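Local structure of tubulin-specific chaperone, putative (Trypanosoma brucei, 4B6M) at residues Y36-G47 / F59-R70; T5-L13 / L20-R28. The protein is tubulin-binding cofactor B, here as its CAP-Gly domain, and probably binds alpha-tubulin and microtubule plus ends as a tubulin-folding chaperone. One frame throughout, in Å; residues are numbered along the deposited sequence.

Interaction 1 (Y36-G47 / F59-R70); sequences YWVGVEFDEPVG and FQCQPNYGGFLR. With FMT (formic acid), chain F.
E41 OE1 is gripped twice: a water that also donates to Q60 O gives it a hydrogen bond at 2.8 Å, and R24 NE reaches the same oxygen in a salt bridge. Lower on the extended side chain, E41 CG touches C61 SG at 4.0 Å. Strands 36-42 and 66-69 pair antiparallel: V38 N reaches L69 O at 2.7 Å, V40 and G67 exchange bonds, and just before strand 66-69, Y65 O takes F42 N. G67 N comes within 3.9 Å of F42 CE2, while F42 CZ touches L69 CD1; on the other side of the sheet F59 CE1 lies 3.5 Å from G39 CA. Beyond F42, P45 CB rests over one face of the Y65 ring, and N64 O accepts G47 N.

At the other end the R70 guanidinium lies flat on the W37 indole, planes 13° apart, in an off-centre cation-pi contact, and R70 CD sits squarely over the six-membered ring as a CH-pi donor. A bend at chi2 (-63°) folds the arginine back over the ring. There NH1 bonds Y36 O at 3.1 Å from above the carbonyl plane, P34 O takes NH2 and K33 O takes the indole NE1. R70 N makes a weak 3.4 Å bond to O1 of a formic acid, probably from the crystallisation liquor. Stacking and the carbonyl bonds together fix the rotation of the R70 guanidinium, and the nearby indole and carbonyls would probably stabilise its positive charge.

Interaction 2 (T5-L13 / L20-R28); sequences TIHVGDRCL and LGSVRFVGR
The beta hairpin of strands 11-14 and 19-26 opens the SH3-like barrel of the CAP-Gly domain, and this contact joins its two arms together with the turn that leads into the first. C12 and G21 form the antiparallel hydrogen-bonded pair, with G21 N to C12 O at 2.9 Å and a return bond from C12 N to G21 O. Next along, V23 N gives D10 O a nearly linear bond (173° at the hydrogen), and V23 O receives G9 N at 2.8 Å. The type II turn from H7 to D10 thus docks on V23 through both backbone groups of that valine; within it, H7 N also bonds D10 OD2, coming from above the carboxylate plane.

Bends at chi2 and chi3 (-76° and -67°) curl R11 back across the hairpin. Its NH1 meets S22 OG at 3.0 Å in the guanidinium plane, G21 O lies over one face, and NH2 passes 3.3 Å from L20 CG. S22 OG is linked to G9 O through a water as well. On the opposite sheet face from R11, V23 CG2 packs against I6 CG2 at 3.8 Å and C12 SG at 4.1 Å, the isoleucine crossing the valine at about a right angle; V26 CG2 touches the same I6 methyl. D43 forms a salt bridge with R11 NH2 and F79 O accepts NE. Strand 74-76 flanks the first arm, V74 touching both I6 and C12, while strand 36-42 borders the second, its V38 packing on V23.

In the fold
From the N terminus, interaction 2 comes first: 5-13 leads to 20-28 through a short connection and closes the hairpin. The chain then runs on through a loop into 36-47, which pairs with 59-70 in interaction 1 after an excursion holding the small two-stranded sheet 52-53/56-57. The contacts lie in series, neither nested nor crossed, with centres about 9 Å apart. Strands 19-26 and 36-42 are neighbours in one antiparallel sheet and join the two contacts, G39 O lying 2.7 Å from R24 N in a probable hydrogen bond. Across that sheet the order is 66-69, 36-42, 19-26, 11-14, 74-76, so the pair spans four of its five strands.

Interaction 1 (Y36-G47 / F59-R70)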
loop_
_atom_site.group_PDB
_atom_site.type_symbol
_atom_site.label_atom_id
_atom_site.label_comp_id
_atom_site.label_asym_id
_atom_site.label_seq_id
_atom_site.Cartn_x
_atom_site.Cartn_y
_atom_site.Cartn_z
ATOM N N TYR A 36 -5.579 -11.601 4.097
ATOM C CA TYR A 36 -4.474 -10.987 3.334
ATOM C C TYR A 36 -4.521 -9.465 3.306
ATOM O O TYR A 36 -5.592 -8.866 3.267
ATOM C CB TYR A 36 -4.430 -11.485 1.894
ATOM C CG TYR A 36 -3.736 -12.811 1.755
ATOM C CD1 TYR A 36 -4.402 -14.000 2.036
ATOM C CD2 TYR A 36 -2.401 -12.870 1.370
ATOM C CE1 TYR A 36 -3.756 -15.222 1.923
ATOM C CE2 TYR A 36 -1.743 -14.085 1.256
ATOM C CZ TYR A 36 -2.423 -15.252 1.533
ATOM O OH TYR A 36 -1.755 -16.452 1.405
ATOM N N TRP A 37 -3.330 -8.877 3.358
ATOM C CA TRP A 37 -3.142 -7.418 3.310
ATOM C C TRP A 37 -2.179 -7.021 2.232
ATOM O O TRP A 37 -1.259 -7.764 1.861
ATOM C CB TRP A 37 -2.582 -6.918 4.642
ATOM C CG TRP A 37 -3.590 -7.023 5.752
ATOM C CD1 TRP A 37 -3.760 -8.076 6.648
ATOM C CD2 TRP A 37 -4.643 -6.063 6.083
ATOM N NE1 TRP A 37 -4.825 -7.830 7.486
ATOM C CE2 TRP A 37 -5.396 -6.643 7.198
ATOM C CE3 TRP A 37 -5.028 -4.821 5.577
ATOM C CZ2 TRP A 37 -6.471 -5.978 7.774
ATOM C CZ3 TRP A 37 -6.126 -4.171 6.155
ATOM C CH2 TRP A 37 -6.811 -4.734 7.245
ATOM N N VAL A 38 -2.355 -5.798 1.739
ATOM C CA VAL A 38 -1.448 -5.234 0.754
ATOM C C VAL A 38 -0.787 -3.990 1.348
ATOM O O VAL A 38 -1.467 -3.045 1.787
ATOM C CB VAL A 38 -2.213 -4.871 -0.547
ATOM C CG1 VAL A 38 -1.242 -4.371 -1.612
ATOM C CG2 VAL A 38 -2.989 -6.088 -1.078
ATOM N N GLY A 39 0.541 -3.995 1.427
ATOM C CA GLY A 39 1.265 -2.812 1.894
ATOM C C GLY A 39 1.547 -1.926 0.709
ATOM O O GLY A 39 2.170 -2.408 -0.237
ATOM N N VAL A 40 1.122 -0.666 0.755
ATOM C CA VAL A 40 1.313 0.252 -0.377
ATOM C C VAL A 40 2.138 1.450 0.054
ATOM O O VAL A 40 1.920 2.003 1.139
ATOM C CB VAL A 40 -0.042 0.734 -0.950
ATOM C CG1 VAL A 40 0.171 1.809 -2.007
ATOM C CG2 VAL A 40 -0.833 -0.423 -1.536
ATOM N N GLU A 41 3.090 1.855 -0.791
ATOM C CA GLU A 41 3.739 3.141 -0.615
ATOM C C GLU A 41 3.145 4.113 -1.623
ATOM O O GLU A 41 3.278 3.941 -2.853
ATOM C CB GLU A 41 5.245 3.032 -0.820
ATOM C CG GLU A 41 5.930 4.370 -0.685
ATOM C CD GLU A 41 7.433 4.277 -0.858
ATOM O OE1 GLU A 41 7.957 3.153 -1.039
ATOM O OE2 GLU A 41 8.068 5.336 -0.827
ATOM N N PHE A 42 2.486 5.138 -1.109
ATOM C CA PHE A 42 1.863 6.135 -1.960
ATOM C C PHE A 42 2.868 7.140 -2.483
ATOM O O PHE A 42 3.921 7.373 -1.867
ATOM C CB PHE A 42 0.725 6.823 -1.208
ATOM C CG PHE A 42 -0.371 5.880 -0.824
ATOM C CD1 PHE A 42 -1.260 5.436 -1.793
ATOM C CD2 PHE A 42 -0.496 5.398 0.478
ATOM C CE1 PHE A 42 -2.261 4.538 -1.480
ATOM C CE2 PHE A 42 -1.518 4.511 0.807
ATOM C CZ PHE A 42 -2.397 4.069 -0.181
ATOM N N ASP A 43 2.535 7.726 -3.634
ATOM C CA ASP A 43 3.361 8.763 -4.203
ATOM C C ASP A 43 3.290 10.050 -3.398
ATOM O O ASP A 43 4.297 10.763 -3.273
ATOM C CB ASP A 43 2.931 9.045 -5.633
ATOM C CG ASP A 43 3.269 7.924 -6.592
ATOM O OD1 ASP A 43 3.760 6.852 -6.184
ATOM O OD2 ASP A 43 3.006 8.111 -7.801
ATOM N N GLU A 44 2.111 10.325 -2.844
ATOM C CA GLU A 44 1.786 11.525 -2.092
ATOM C C GLU A 44 1.517 11.123 -0.637
ATOM O O GLU A 44 1.250 9.951 -0.358
ATOM C CB GLU A 44 0.571 12.209 -2.730
ATOM C CG GLU A 44 0.874 12.506 -4.197
ATOM C CD GLU A 44 -0.034 13.519 -4.892
ATOM O OE1 GLU A 44 -0.786 14.237 -4.225
ATOM O OE2 GLU A 44 0.072 13.615 -6.135
ATOM N N PRO A 45 1.607 12.076 0.286
ATOM C CA PRO A 45 1.496 11.677 1.691
ATOM C C PRO A 45 0.036 11.495 2.155
ATOM O O PRO A 45 -0.465 12.193 3.050
ATOM C CB PRO A 45 2.251 12.788 2.433
ATOM C CG PRO A 45 2.157 13.968 1.505
ATOM C CD PRO A 45 2.237 13.396 0.127
ATOM N N VAL A 46 -0.607 10.491 1.544
ATOM C CA VAL A 46 -2.016 10.160 1.747
ATOM C C VAL A 46 -2.206 8.809 2.453
ATOM O O VAL A 46 -3.326 8.292 2.558
ATOM C CB VAL A 46 -2.816 10.207 0.409
ATOM C CG1 VAL A 46 -2.909 11.649 -0.121
ATOM C CG2 VAL A 46 -2.260 9.209 -0.619
ATOM N N GLY A 47 -1.112 8.209 2.902
ATOM C CA GLY A 47 -1.228 6.943 3.611
ATOM C C GLY A 47 -1.611 7.179 5.061
ATOM O O GLY A 47 -1.147 8.124 5.671
ATOM N N PHE A 59 7.196 -3.129 5.953
ATOM C CA PHE A 59 7.928 -2.689 4.773
ATOM C C PHE A 59 8.535 -1.317 4.982
ATOM O O PHE A 59 8.006 -0.484 5.750
ATOM C CB PHE A 59 7.052 -2.755 3.494
ATOM C CG PHE A 59 5.876 -1.806 3.484
ATOM C CD1 PHE A 59 4.670 -2.200 4.031
ATOM C CD2 PHE A 59 5.976 -0.549 2.868
ATOM C CE1 PHE A 59 3.565 -1.345 4.021
ATOM C CE2 PHE A 59 4.870 0.320 2.844
ATOM C CZ PHE A 59 3.673 -0.094 3.417
ATOM N N GLN A 60 9.667 -1.079 4.317
ATOM C CA GLN A 60 10.356 0.200 4.370
ATOM C C GLN A 60 9.451 1.270 3.784
ATOM O O GLN A 60 8.918 1.082 2.693
ATOM C CB GLN A 60 11.655 0.115 3.573
ATOM C CG GLN A 60 12.579 1.309 3.727
ATOM C CD GLN A 60 13.898 1.091 3.019
ATOM O OE1 GLN A 60 13.929 0.773 1.830
ATOM N NE2 GLN A 60 14.998 1.253 3.749
ATOM N N CYS A 61 9.290 2.370 4.508
ATOM C CA CYS A 61 8.421 3.456 4.098
ATOM C C CYS A 61 8.541 4.633 5.044
ATOM O O CYS A 61 8.838 4.464 6.230
ATOM C CB CYS A 61 6.965 2.974 4.074
ATOM S SG CYS A 61 5.775 4.108 3.327
ATOM N N GLN A 62 8.303 5.818 4.522
ATOM C CA GLN A 62 8.380 7.008 5.322
ATOM C C GLN A 62 7.006 7.440 5.847
ATOM O O GLN A 62 5.976 7.093 5.272
ATOM C CB GLN A 62 9.126 8.066 4.532
ATOM C CG GLN A 62 10.526 7.552 4.193
ATOM C CD GLN A 62 11.241 8.407 3.185
ATOM O OE1 GLN A 62 10.656 9.334 2.636
ATOM N NE2 GLN A 62 12.520 8.118 2.951
ATOM N N PRO A 63 6.977 8.147 6.983
ATOM C CA PRO A 63 5.692 8.523 7.571
ATOM C C PRO A 63 4.755 9.234 6.600
ATOM O O PRO A 63 5.197 10.070 5.801
ATOM C CB PRO A 63 6.078 9.437 8.753
ATOM C CG PRO A 63 7.445 8.952 9.126
ATOM C CD PRO A 63 8.104 8.645 7.804
ATOM N N ASN A 64 3.482 8.843 6.654
ATOM C CA ASN A 64 2.398 9.404 5.832
ATOM C C ASN A 64 2.324 8.869 4.419
ATOM O O ASN A 64 1.430 9.307 3.678
ATOM C CB ASN A 64 2.384 10.928 5.838
ATOM C CG ASN A 64 2.324 11.472 7.238
ATOM O OD1 ASN A 64 1.408 11.160 7.973
ATOM N ND2 ASN A 64 3.355 12.206 7.643
ATOM N N TYR A 65 3.207 7.927 4.082
ATOM C CA TYR A 65 3.218 7.313 2.729
ATOM C C TYR A 65 2.796 5.878 2.694
ATOM O O TYR A 65 2.727 5.286 1.602
ATOM C CB TYR A 65 4.603 7.408 2.056
ATOM C CG TYR A 65 4.895 8.828 1.754
ATOM C CD1 TYR A 65 5.498 9.631 2.715
ATOM C CD2 TYR A 65 4.523 9.393 0.528
ATOM C CE1 TYR A 65 5.713 10.979 2.470
ATOM C CE2 TYR A 65 4.737 10.730 0.276
ATOM C CZ TYR A 65 5.364 11.505 1.257
ATOM O OH TYR A 65 5.574 12.833 1.006
ATOM N N GLY A 66 2.545 5.302 3.866
ATOM C CA GLY A 66 2.302 3.871 3.948
ATOM C C GLY A 66 0.865 3.533 4.244
ATOM O O GLY A 66 0.201 4.167 5.079
ATOM N N GLY A 67 0.354 2.531 3.548
ATOM C CA GLY A 67 -0.947 1.985 3.928
ATOM C C GLY A 67 -0.948 0.485 3.902
ATOM O O GLY A 67 -0.162 -0.120 3.178
ATOM N N PHE A 68 -1.808 -0.124 4.716
ATOM C CA PHE A 68 -2.112 -1.542 4.587
ATOM C C PHE A 68 -3.555 -1.602 4.202
ATOM O O PHE A 68 -4.415 -1.086 4.930
ATOM C CB PHE A 68 -1.931 -2.301 5.903
ATOM C CG PHE A 68 -0.512 -2.412 6.341
ATOM C CD1 PHE A 68 0.308 -3.454 5.896
ATOM C CD2 PHE A 68 0.019 -1.453 7.198
ATOM C CE1 PHE A 68 1.619 -3.518 6.288
ATOM C CE2 PHE A 68 1.350 -1.513 7.606
ATOM C CZ PHE A 68 2.148 -2.564 7.158
ATOM N N LEU A 69 -3.810 -2.189 3.049
ATOM C CA LEU A 69 -5.161 -2.209 2.528
ATOM C C LEU A 69 -5.568 -3.621 2.238
ATOM O O LEU A 69 -4.732 -4.469 2.017
ATOM C CB LEU A 69 -5.217 -1.465 1.174
ATOM C CG LEU A 69 -4.979 0.048 1.047
ATOM C CD1 LEU A 69 -3.619 0.529 1.540
ATOM C CD2 LEU A 69 -5.115 0.467 -0.405
ATOM N N ARG A 70 -6.868 -3.880 2.222
ATOM C CA ARG A 70 -7.357 -5.152 1.682
ATOM C C ARG A 70 -7.194 -5.168 0.180
ATOM O O ARG A 70 -7.252 -4.124 -0.465
ATOM C CB ARG A 70 -8.824 -5.363 2.044
ATOM C CG ARG A 70 -9.027 -5.553 3.523
ATOM C CD ARG A 70 -8.341 -6.796 4.039
ATOM N NE ARG A 70 -8.983 -7.175 5.275
ATOM C CZ ARG A 70 -8.596 -8.167 6.047
ATOM N NH1 ARG A 70 -7.531 -8.884 5.726
ATOM N NH2 ARG A 70 -9.290 -8.417 7.158
HETATM C C FMT F . -8.363 -0.316 4.650
HETATM O O1 FMT F . -8.287 -1.494 4.250
HETATM O O2 FMT F . -8.923 0.623 4.025
HETATM O O HOH W 1 10.110 2.470 0.578
#

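Interaction 2 (T5-L13 / L20-R28)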
loop_
_atom_site.group_PDB
_atom_site.type_symbol
_atom_site.label_atom_id
_atom_site.label_comp_id
_atom_site.label_asym_id
_atom_site.label_seq_id
_atom_site.Cartn_x
_atom_site.Cartn_y
_atom_site.Cartn_z
ATOM N N THR A 5 -4.553 -11.033 -9.275
ATOM C CA THR A 5 -3.502 -11.180 -8.229
ATOM C C THR A 5 -2.602 -9.941 -8.170
ATOM O O THR A 5 -2.394 -9.234 -9.154
ATOM C CB THR A 5 -2.691 -12.491 -8.381
ATOM O OG1 THR A 5 -1.777 -12.632 -7.285
ATOM C CG2 THR A 5 -1.914 -12.518 -9.685
ATOM N N ILE A 6 -2.127 -9.654 -6.965
ATOM C CA ILE A 6 -1.341 -8.441 -6.675
ATOM C C ILE A 6 0.083 -8.833 -6.301
ATOM O O ILE A 6 0.286 -9.691 -5.439
ATOM C CB ILE A 6 -1.982 -7.649 -5.509
ATOM C CG1 ILE A 6 -3.409 -7.233 -5.875
ATOM C CG2 ILE A 6 -1.136 -6.430 -5.147
ATOM C CD1 ILE A 6 -4.288 -6.841 -4.710
ATOM N N HIS A 7 1.078 -8.219 -6.952
ATOM C CA HIS A 7 2.482 -8.546 -6.691
ATOM C C HIS A 7 3.270 -7.360 -6.219
ATOM O O HIS A 7 3.010 -6.228 -6.643
ATOM C CB HIS A 7 3.182 -9.028 -7.965
ATOM C CG HIS A 7 2.581 -10.262 -8.600
ATOM N ND1 HIS A 7 2.835 -10.593 -9.888
ATOM C CD2 HIS A 7 1.732 -11.247 -8.096
ATOM C CE1 HIS A 7 2.175 -11.735 -10.190
ATOM N NE2 HIS A 7 1.499 -12.129 -9.091
ATOM N N VAL A 8 4.273 -7.595 -5.371
ATOM C CA VAL A 8 5.183 -6.512 -4.979
ATOM C C VAL A 8 5.755 -5.901 -6.244
ATOM O O VAL A 8 6.127 -6.629 -7.184
ATOM C CB VAL A 8 6.345 -6.918 -4.020
ATOM C CG1 VAL A 8 5.832 -7.212 -2.617
ATOM C CG2 VAL A 8 7.191 -8.065 -4.562
ATOM N N GLY A 9 5.795 -4.577 -6.274
ATOM C CA GLY A 9 6.326 -3.835 -7.404
ATOM C C GLY A 9 5.211 -3.354 -8.316
ATOM O O GLY A 9 5.429 -2.473 -9.139
ATOM N N ASP A 10 4.013 -3.892 -8.158
ATOM C CA ASP A 10 2.882 -3.425 -8.980
ATOM C C ASP A 10 2.555 -1.958 -8.720
ATOM O O ASP A 10 2.648 -1.497 -7.578
ATOM C CB ASP A 10 1.610 -4.232 -8.699
ATOM C CG ASP A 10 1.600 -5.559 -9.396
ATOM O OD1 ASP A 10 2.472 -5.790 -10.266
ATOM O OD2 ASP A 10 0.713 -6.369 -9.063
ATOM N N ARG A 11 2.160 -1.225 -9.761
ATOM C CA ARG A 11 1.585 0.102 -9.570
ATOM C C ARG A 11 0.084 -0.004 -9.389
ATOM O O ARG A 11 -0.560 -0.915 -9.948
ATOM C CB ARG A 11 1.938 1.037 -10.744
ATOM C CG ARG A 11 3.445 1.330 -10.799
ATOM C CD ARG A 11 3.844 2.334 -9.712
ATOM N NE ARG A 11 3.252 3.640 -9.977
ATOM C CZ ARG A 11 3.366 4.701 -9.188
ATOM N NH1 ARG A 11 4.033 4.606 -8.037
ATOM N NH2 ARG A 11 2.782 5.852 -9.531
ATOM N N CYS A 12 -0.488 0.922 -8.633
ATOM C CA CYS A 12 -1.896 0.823 -8.256
ATOM C C CYS A 12 -2.583 2.144 -7.972
ATOM O O CYS A 12 -1.927 3.149 -7.660
ATOM C CB CYS A 12 -2.038 -0.152 -7.069
ATOM S SG CYS A 12 -1.167 0.384 -5.555
ATOM N N LEU A 13 -3.908 2.130 -8.086
ATOM C CA LEU A 13 -4.759 3.170 -7.554
ATOM C C LEU A 13 -5.578 2.509 -6.479
ATOM O O LEU A 13 -6.160 1.438 -6.709
ATOM C CB LEU A 13 -5.726 3.721 -8.612
ATOM C CG LEU A 13 -5.195 4.640 -9.711
ATOM C CD1 LEU A 13 -6.338 4.967 -10.684
ATOM C CD2 LEU A 13 -4.591 5.917 -9.161
ATOM N N LEU A 20 -2.621 7.058 -5.677
ATOM C CA LEU A 20 -1.627 6.437 -6.521
ATOM C C LEU A 20 -0.440 5.869 -5.734
ATOM O O LEU A 20 0.087 6.544 -4.859
ATOM C CB LEU A 20 -1.121 7.526 -7.459
ATOM C CG LEU A 20 -0.108 7.120 -8.489
ATOM C CD1 LEU A 20 -0.649 5.978 -9.324
ATOM C CD2 LEU A 20 0.149 8.365 -9.359
ATOM N N GLY A 21 -0.012 4.642 -6.030
ATOM C CA GLY A 21 1.205 4.124 -5.340
ATOM C C GLY A 21 1.818 2.842 -5.877
ATOM O O GLY A 21 1.487 2.389 -6.971
ATOM N N SER A 22 2.733 2.269 -5.098
ATOM C CA SER A 22 3.442 1.047 -5.463
ATOM C C SER A 22 3.220 0.021 -4.382
ATOM O O SER A 22 3.347 0.346 -3.193
ATOM C CB SER A 22 4.945 1.328 -5.557
ATOM O OG SER A 22 5.200 2.244 -6.619
ATOM N N VAL A 23 2.921 -1.211 -4.788
ATOM C CA VAL A 23 2.783 -2.320 -3.840
ATOM C C VAL A 23 4.151 -2.724 -3.274
ATOM O O VAL A 23 5.062 -3.115 -4.012
ATOM C CB VAL A 23 2.123 -3.543 -4.502
ATOM C CG1 VAL A 23 2.054 -4.733 -3.550
ATOM C CG2 VAL A 23 0.718 -3.159 -4.996
ATOM N N ARG A 24 4.271 -2.644 -1.950
ATOM C CA ARG A 24 5.514 -2.995 -1.260
ATOM C C ARG A 24 5.456 -4.318 -0.489
ATOM O O ARG A 24 6.486 -4.859 -0.110
ATOM C CB ARG A 24 5.864 -1.891 -0.281
ATOM C CG ARG A 24 6.146 -0.548 -0.908
ATOM C CD ARG A 24 7.140 -0.654 -2.043
ATOM N NE ARG A 24 7.561 0.679 -2.450
ATOM C CZ ARG A 24 8.070 0.978 -3.645
ATOM N NH1 ARG A 24 8.229 0.038 -4.572
ATOM N NH2 ARG A 24 8.420 2.224 -3.911
ATOM N N PHE A 25 4.259 -4.855 -0.283
ATOM C CA PHE A 25 4.058 -6.028 0.556
ATOM C C PHE A 25 2.720 -6.651 0.189
ATOM O O PHE A 25 1.770 -5.935 -0.053
ATOM C CB PHE A 25 4.028 -5.618 2.036
ATOM C CG PHE A 25 3.614 -6.722 2.966
ATOM C CD1 PHE A 25 4.526 -7.696 3.355
ATOM C CD2 PHE A 25 2.304 -6.798 3.448
ATOM C CE1 PHE A 25 4.147 -8.730 4.206
ATOM C CE2 PHE A 25 1.915 -7.826 4.291
ATOM C CZ PHE A 25 2.843 -8.797 4.676
ATOM N N VAL A 26 2.677 -7.979 0.155
ATOM C CA VAL A 26 1.430 -8.742 0.070
ATOM C C VAL A 26 1.527 -9.953 0.994
ATOM O O VAL A 26 2.455 -10.764 0.880
ATOM C CB VAL A 26 1.146 -9.237 -1.377
ATOM C CG1 VAL A 26 -0.192 -9.963 -1.436
ATOM C CG2 VAL A 26 1.211 -8.097 -2.377
ATOM N N GLY A 27 0.591 -10.085 1.913
ATOM C CA GLY A 27 0.636 -11.197 2.856
ATOM C C GLY A 27 -0.250 -11.024 4.054
ATOM O O GLY A 27 -1.005 -10.056 4.154
ATOM N N ARG A 28 -0.150 -11.976 4.978
ATOM C CA ARG A 28 -0.932 -11.957 6.199
ATOM C C ARG A 28 -0.193 -11.113 7.220
ATOM O O ARG A 28 1.039 -11.059 7.192
ATOM C CB ARG A 28 -1.074 -13.376 6.745
ATOM C CG ARG A 28 -1.634 -14.365 5.750
ATOM C CD ARG A 28 -1.590 -15.802 6.277
ATOM N NE ARG A 28 -2.648 -16.606 5.662
ATOM C CZ ARG A 28 -3.924 -16.577 6.044
ATOM N NH1 ARG A 28 -4.299 -15.802 7.056
ATOM N NH2 ARG A 28 -4.826 -17.331 5.428
HETATM O O HOH W 2 6.305 0.192 -8.532
#